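Local coordinates for histidine-containing phosphotransfer protein (Zea mays, PDB 1WN0) that probably relays phosphoryl groups through a histidine between cytokinin sensor histidine kinases and response regulators in a multistep His-to-Asp phosphorelay, at residues A[51-56]-A[83-88]; A[60-65]-A[115-120]. All coordinates share one frame; numbering follows the deposited sequence.

Contact 1. Residues A[51-56]-A[83-88]; sequences CDDADR and KGSSAS
Asp53 and Ser85 face each other across the gap between helix 42-64 and helix 72-88, and a water joins them. Ser85 OG comes nearest to the CB methylene of Asp53, at 3.7 Å, whereas the carboxylate oxygen Asp53 OD2 stands 4.1 Å from Ser85 OG. The water bridges these two oxygens: it donates to Asp53 OD2 over 2.9 Å and is hydrogen-bonded to Ser85 OG at 2.7 Å. The hydroxyl of Ser85, beside its carbonyl carbon and opposite the backbone N (chi1 -174°), reaches outward from its own helix to the Asp53 side chain and the water. The other carboxylate oxygen turns to its own helix, where Arg56 NH2 donates to Asp53 OD1 at 2.8 Å in a salt bridge. This bond is bent, with an N-H...O angle of 138°; it lies in the guanidinium plane but reaches OD1 from well above the carboxylate plane, 61° out of it. Asp53 is thus held at both oxygens, by a cation within its helix and by water towards the next, which may limit rotation of the carboxylate; the nearby cation probably favours its ionised form.

The two helices are neighbours in the four-helix bundle of an HPt domain, and helix 72-88 also bears His80, the predicted phosphorylation site. Ala54 and Ser85, both small, are where the backbones come nearest, with Ala54 CA 6.9 Å from Ser85 CA. The Ala54 methyl is directed past the partner segment and packs on Leu82 and on Phe124 of helix 110-138, while Phe50 of helix 42-64 touches Ser85. Within segment 83-88, Ser88 OG donates to Ser85 O at 2.7 Å.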
ATOM      1  N   CYS A  51       2.793  -6.296   0.127  1.00 39.36           N
ATOM      2  CA  CYS A  51       1.862  -6.887   1.123  1.00 40.15           C
ATOM      3  C   CYS A  51       2.558  -7.128   2.527  1.00 40.50           C
ATOM      4  O   CYS A  51       2.012  -6.719   3.533  1.00 37.19           O
ATOM      5  CB  CYS A  51       1.154  -8.114   0.579  1.00 39.18           C
ATOM      6  SG  CYS A  51       0.278  -7.791  -0.978  1.00 43.71           S
ATOM      7  N   ASP A  52       3.795  -7.626   2.588  1.00 39.71           N
ATOM      8  CA  ASP A  52       4.442  -7.795   3.878  1.00 40.77           C
ATOM      9  C   ASP A  52       4.880  -6.514   4.510  1.00 38.97           C
ATOM     10  O   ASP A  52       4.630  -6.320   5.644  1.00 38.88           O
ATOM     11  CB  ASP A  52       5.615  -8.752   3.817  1.00 41.67           C
ATOM     12  CG  ASP A  52       5.203 -10.116   3.227  1.00 44.22           C
ATOM     13  OD1 ASP A  52       6.038 -10.785   2.606  1.00 45.51           O
ATOM     14  OD2 ASP A  52       4.059 -10.569   3.403  1.00 44.46           O
ATOM     15  N   ASP A  53       5.500  -5.612   3.754  1.00 39.54           N
ATOM     16  CA  ASP A  53       5.873  -4.322   4.290  1.00 39.50           C
ATOM     17  C   ASP A  53       4.645  -3.522   4.738  1.00 36.32           C
ATOM     18  O   ASP A  53       4.622  -2.986   5.848  1.00 34.80           O
ATOM     19  CB  ASP A  53       6.661  -3.439   3.272  1.00 41.34           C
ATOM     20  CG  ASP A  53       8.123  -3.870   3.000  1.00 45.08           C
ATOM     21  OD1 ASP A  53       8.690  -4.690   3.743  1.00 40.13           O
ATOM     22  OD2 ASP A  53       8.789  -3.339   2.032  1.00 47.57           O
ATOM     23  N   ALA A  54       3.687  -3.338   3.868  1.00 35.79           N
ATOM     24  CA  ALA A  54       2.517  -2.501   4.235  1.00 36.15           C
ATOM     25  C   ALA A  54       1.871  -2.998   5.570  1.00 37.42           C
ATOM     26  O   ALA A  54       1.545  -2.219   6.508  1.00 34.76           O
ATOM     27  CB  ALA A  54       1.454  -2.534   3.118  1.00 36.84           C
ATOM     28  N   ASP A  55       1.757  -4.336   5.656  1.00 37.10           N
ATOM     29  CA  ASP A  55       1.146  -4.995   6.768  1.00 37.17           C
ATOM     30  C   ASP A  55       1.935  -4.756   8.050  1.00 37.41           C
ATOM     31  O   ASP A  55       1.349  -4.368   9.063  1.00 34.66           O
ATOM     32  CB  ASP A  55       0.900  -6.481   6.508  1.00 38.18           C
ATOM     33  CG  ASP A  55       0.033  -7.114   7.564  1.00 43.17           C
ATOM     34  OD1 ASP A  55      -1.239  -6.929   7.638  1.00 42.06           O
ATOM     35  OD2 ASP A  55       0.653  -7.723   8.446  1.00 55.28           O
ATOM     36  N   ARG A  56       3.245  -4.829   7.981  1.00 35.92           N
ATOM     37  CA  ARG A  56       4.058  -4.691   9.200  1.00 36.32           C
ATOM     38  C   ARG A  56       4.039  -3.156   9.550  1.00 34.84           C
ATOM     39  O   ARG A  56       3.816  -2.722  10.696  1.00 31.96           O
ATOM     40  CB  ARG A  56       5.454  -5.245   8.889  1.00 37.07           C
ATOM     41  CG  ARG A  56       6.510  -4.986   9.979  1.00 43.41           C
ATOM     42  CD  ARG A  56       8.056  -5.183   9.517  1.00 46.72           C
ATOM     43  NE  ARG A  56       8.343  -4.869   8.086  1.00 47.75           N
ATOM     44  CZ  ARG A  56       8.810  -3.699   7.621  1.00 49.14           C
ATOM     45  NH1 ARG A  56       9.071  -2.634   8.459  1.00 51.42           N
ATOM     46  NH2 ARG A  56       8.984  -3.566   6.302  1.00 47.06           N
ATOM     47  N   LYS A  83       4.590   4.973   2.139  1.00 31.75           N
ATOM     48  CA  LYS A  83       4.474   5.714   0.872  1.00 34.00           C
ATOM     49  C   LYS A  83       5.368   5.123  -0.219  1.00 34.54           C
ATOM     50  O   LYS A  83       4.842   4.794  -1.364  1.00 35.78           O
ATOM     51  CB  LYS A  83       4.816   7.136   1.102  1.00 35.63           C
ATOM     52  CG  LYS A  83       4.715   8.061  -0.062  1.00 41.89           C
ATOM     53  CD  LYS A  83       5.489   9.384   0.055  1.00 47.46           C
ATOM     54  CE  LYS A  83       5.856   9.818  -1.452  1.00 56.68           C
ATOM     55  NZ  LYS A  83       6.282  11.272  -1.701  1.00 59.26           N
ATOM     56  N   GLY A  84       6.655   4.932   0.086  1.00 32.80           N
ATOM     57  CA  GLY A  84       7.604   4.301  -0.911  1.00 33.49           C
ATOM     58  C   GLY A  84       7.158   2.889  -1.293  1.00 33.55           C
ATOM     59  O   GLY A  84       7.157   2.450  -2.480  1.00 35.18           O
ATOM     60  N   SER A  85       6.654   2.132  -0.345  1.00 33.58           N
ATOM     61  CA  SER A  85       6.171   0.752  -0.667  1.00 33.87           C
ATOM     62  C   SER A  85       4.941   0.767  -1.586  1.00 36.08           C
ATOM     63  O   SER A  85       4.839   0.020  -2.545  1.00 34.34           O
ATOM     64  CB  SER A  85       5.865   0.032   0.611  1.00 34.78           C
ATOM     65  OG  SER A  85       5.535  -1.334   0.435  1.00 32.33           O
ATOM     66  N   SER A  86       4.031   1.690  -1.320  1.00 37.20           N
ATOM     67  CA  SER A  86       2.797   1.714  -2.027  1.00 39.43           C
ATOM     68  C   SER A  86       3.121   2.263  -3.404  1.00 39.30           C
ATOM     69  O   SER A  86       2.612   1.741  -4.470  1.00 39.52           O
ATOM     70  CB  SER A  86       1.801   2.539  -1.239  1.00 40.23           C
ATOM     71  OG  SER A  86       2.015   3.855  -1.636  1.00 43.31           O
ATOM     72  N   ALA A  87       4.087   3.201  -3.444  1.00 38.87           N
ATOM     73  CA  ALA A  87       4.545   3.773  -4.781  1.00 37.25           C
ATOM     74  C   ALA A  87       5.227   2.730  -5.679  1.00 38.34           C
ATOM     75  O   ALA A  87       4.983   2.701  -6.887  1.00 35.66           O
ATOM     76  CB  ALA A  87       5.479   4.960  -4.627  1.00 37.45           C
ATOM     77  N   SER A  88       5.976   1.791  -5.088  1.00 38.82           N
ATOM     78  CA  SER A  88       6.564   0.709  -5.888  1.00 38.93           C
ATOM     79  C   SER A  88       5.641  -0.186  -6.704  1.00 39.14           C
ATOM     80  O   SER A  88       6.045  -0.808  -7.705  1.00 41.03           O
ATOM     81  CB  SER A  88       7.403  -0.153  -4.989  1.00 39.30           C
ATOM     82  OG  SER A  88       6.654  -1.082  -4.187  1.00 38.81           O
TER
HETATM   83  O   HOH W   1       7.630  -2.699  -0.543  1.00 36.47           O

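Contact 2. Residues A[60-65]-A[115-120]; sequences ELAALL and MALAVV
Leu117 reaches from helix 110-138 into the surface of helix 42-64, where Leu61, Ala62 and Leu65 receive its two methyls. Its CG lies anti to the backbone N (chi1 -171°), which extends the fork across the gap between the helices. One branch, Leu117 CD1, packs on the methylene Leu61 CB at 3.8 Å and on the methyl Leu61 CD1 at 4.0 Å. The other, Leu117 CD2, rests against the backbone of the opposite helix, 3.6 Å from Ala62 N, and also meets the methyl Ala62 CB at 4.0 Å. One turn further on, Leu65 brings its CD1 to 4.1 Å from Leu117 CD2. Both leucines of segment 60-65 run at a slant to Leu117.

This is apolar core packing between two helices of the HPt four-helix bundle, near the end of helix 42-64. Leu61 also touches Val75 and Tyr78 of helix 72-88, so it links a third helix to the contact. Leu65 packs on Cys113 and Ile114, and its carbonyl oxygen accepts a hydrogen bond from Arg110, at the start of helix 110-138.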
ATOM      1  N   GLU A  60       2.855  -1.536  13.124  1.00 33.16           N
ATOM      2  CA  GLU A  60       3.645  -0.617  13.923  1.00 33.80           C
ATOM      3  C   GLU A  60       2.973   0.786  14.103  1.00 32.84           C
ATOM      4  O   GLU A  60       2.983   1.355  15.204  1.00 29.80           O
ATOM      5  CB  GLU A  60       5.041  -0.475  13.297  1.00 35.48           C
ATOM      6  CG  GLU A  60       5.736  -1.831  13.153  1.00 43.61           C
ATOM      7  CD  GLU A  60       7.050  -1.848  12.289  1.00 52.09           C
ATOM      8  OE1 GLU A  60       7.168  -0.986  11.340  1.00 55.54           O
ATOM      9  OE2 GLU A  60       7.947  -2.750  12.557  1.00 56.48           O
ATOM     10  N   LEU A  61       2.397   1.360  13.026  1.00 31.56           N
ATOM     11  CA  LEU A  61       1.734   2.661  13.203  1.00 31.65           C
ATOM     12  C   LEU A  61       0.615   2.622  14.275  1.00 31.20           C
ATOM     13  O   LEU A  61       0.420   3.598  14.968  1.00 29.67           O
ATOM     14  CB  LEU A  61       1.122   3.169  11.860  1.00 30.43           C
ATOM     15  CG  LEU A  61       2.212   3.698  10.974  1.00 31.66           C
ATOM     16  CD1 LEU A  61       1.813   3.898   9.580  1.00 31.95           C
ATOM     17  CD2 LEU A  61       2.718   4.979  11.484  1.00 32.75           C
ATOM     18  N   ALA A  62      -0.156   1.522  14.301  1.00 31.62           N
ATOM     19  CA  ALA A  62      -1.294   1.372  15.193  1.00 33.10           C
ATOM     20  C   ALA A  62      -0.789   1.380  16.619  1.00 33.94           C
ATOM     21  O   ALA A  62      -1.363   2.024  17.411  1.00 32.34           O
ATOM     22  CB  ALA A  62      -2.024   0.052  14.985  1.00 32.11           C
ATOM     23  N   ALA A  63       0.298   0.636  16.913  1.00 34.06           N
ATOM     24  CA  ALA A  63       0.892   0.614  18.264  1.00 34.84           C
ATOM     25  C   ALA A  63       1.449   1.978  18.551  1.00 35.07           C
ATOM     26  O   ALA A  63       1.182   2.602  19.615  1.00 34.91           O
ATOM     27  CB  ALA A  63       2.007  -0.538  18.415  1.00 33.35           C
ATOM     28  N   LEU A  64       2.138   2.583  17.599  1.00 34.31           N
ATOM     29  CA  LEU A  64       2.681   3.944  18.026  1.00 36.46           C
ATOM     30  C   LEU A  64       1.569   4.933  18.413  1.00 34.23           C
ATOM     31  O   LEU A  64       1.672   5.721  19.386  1.00 30.20           O
ATOM     32  CB  LEU A  64       3.491   4.621  16.904  1.00 38.11           C
ATOM     33  CG  LEU A  64       5.028   4.442  16.784  1.00 41.09           C
ATOM     34  CD1 LEU A  64       5.782   3.670  17.782  1.00 40.50           C
ATOM     35  CD2 LEU A  64       5.409   4.095  15.372  1.00 47.45           C
ATOM     36  N   LEU A  65       0.511   4.921  17.589  1.00 32.83           N
ATOM     37  CA  LEU A  65      -0.648   5.860  17.816  1.00 32.85           C
ATOM     38  C   LEU A  65      -1.568   5.607  19.039  1.00 33.29           C
ATOM     39  O   LEU A  65      -2.434   6.419  19.359  1.00 32.25           O
ATOM     40  CB  LEU A  65      -1.496   6.045  16.573  1.00 29.09           C
ATOM     41  CG  LEU A  65      -0.659   6.666  15.484  1.00 30.60           C
ATOM     42  CD1 LEU A  65      -1.319   6.458  14.149  1.00 33.94           C
ATOM     43  CD2 LEU A  65      -0.492   8.098  15.673  1.00 31.87           C
ATOM     44  N   MET A 115      -7.455   8.301  12.213  1.00 31.46           N
ATOM     45  CA  MET A 115      -8.436   8.216  11.151  1.00 32.11           C
ATOM     46  C   MET A 115      -7.681   7.933   9.917  1.00 31.78           C
ATOM     47  O   MET A 115      -8.129   7.125   9.156  1.00 34.96           O
ATOM     48  CB  MET A 115      -9.203   9.536  11.020  1.00 32.12           C
ATOM     49  CG  MET A 115      -9.877   9.959  12.230  1.00 36.85           C
ATOM     50  SD  MET A 115     -10.832  11.576  12.252  1.00 43.18           S
ATOM     51  CE  MET A 115     -12.105  11.150  11.338  1.00 45.61           C
ATOM     52  N   ALA A 116      -6.574   8.645   9.598  1.00 29.61           N
ATOM     53  CA  ALA A 116      -5.952   8.333   8.327  1.00 29.02           C
ATOM     54  C   ALA A 116      -5.388   6.949   8.334  1.00 29.84           C
ATOM     55  O   ALA A 116      -5.446   6.222   7.335  1.00 28.26           O
ATOM     56  CB  ALA A 116      -4.863   9.286   8.035  1.00 30.99           C
ATOM     57  N   LEU A 117      -4.877   6.491   9.493  1.00 29.30           N
ATOM     58  CA  LEU A 117      -4.504   5.086   9.522  1.00 30.34           C
ATOM     59  C   LEU A 117      -5.599   4.137   9.182  1.00 31.55           C
ATOM     60  O   LEU A 117      -5.311   3.125   8.475  1.00 32.24           O
ATOM     61  CB  LEU A 117      -3.906   4.642  10.815  1.00 32.22           C
ATOM     62  CG  LEU A 117      -3.277   3.247  10.965  1.00 33.90           C
ATOM     63  CD1 LEU A 117      -2.105   3.151   9.923  1.00 33.22           C
ATOM     64  CD2 LEU A 117      -2.759   3.037  12.390  1.00 32.89           C
ATOM     65  N   ALA A 118      -6.832   4.351   9.705  1.00 31.16           N
ATOM     66  CA  ALA A 118      -7.933   3.440   9.321  1.00 32.37           C
ATOM     67  C   ALA A 118      -8.256   3.553   7.851  1.00 32.42           C
ATOM     68  O   ALA A 118      -8.711   2.589   7.237  1.00 33.09           O
ATOM     69  CB  ALA A 118      -9.237   3.771  10.137  1.00 32.14           C
ATOM     70  N   VAL A 119      -8.159   4.775   7.271  1.00 33.01           N
ATOM     71  CA  VAL A 119      -8.447   4.833   5.836  1.00 34.92           C
ATOM     72  C   VAL A 119      -7.409   3.984   5.119  1.00 36.74           C
ATOM     73  O   VAL A 119      -7.690   3.289   4.194  1.00 35.05           O
ATOM     74  CB  VAL A 119      -8.298   6.261   5.265  1.00 35.30           C
ATOM     75  CG1 VAL A 119      -8.336   6.243   3.668  1.00 33.80           C
ATOM     76  CG2 VAL A 119      -9.389   7.154   5.774  1.00 37.49           C
ATOM     77  N   VAL A 120      -6.156   4.165   5.504  1.00 39.29           N
ATOM     78  CA  VAL A 120      -5.050   3.419   4.821  1.00 41.18           C
ATOM     79  C   VAL A 120      -5.114   1.902   4.981  1.00 40.16           C
ATOM     80  O   VAL A 120      -4.940   1.086   3.971  1.00 37.57           O
ATOM     81  CB  VAL A 120      -3.688   4.068   5.094  1.00 39.75           C
ATOM     82  CG1 VAL A 120      -2.951   3.399   6.188  1.00 45.13           C
ATOM     83  CG2 VAL A 120      -2.905   4.078   3.839  1.00 45.99           C
TER

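In the fold
From the N terminus the chain passes through helices 10-19 and 25-34 before helix 42-64, which supplies the first segment of both contacts. Contact 1 closes a loop of 26 residues when the chain turns back along helix 72-88. Contact 2 starts inside that loop, further along helix 42-64, and closes only after helices 92-99 and 101-106, when helix 110-138 arrives. The two closures therefore cross, their segments alternating along the sequence. With centres about 14 Å apart, they tie successive parts of helix 42-64 to two different bundle partners: contact 1 about 5 Å from the centre of the molecule, contact 2 about 13 Å from it (centre to centre).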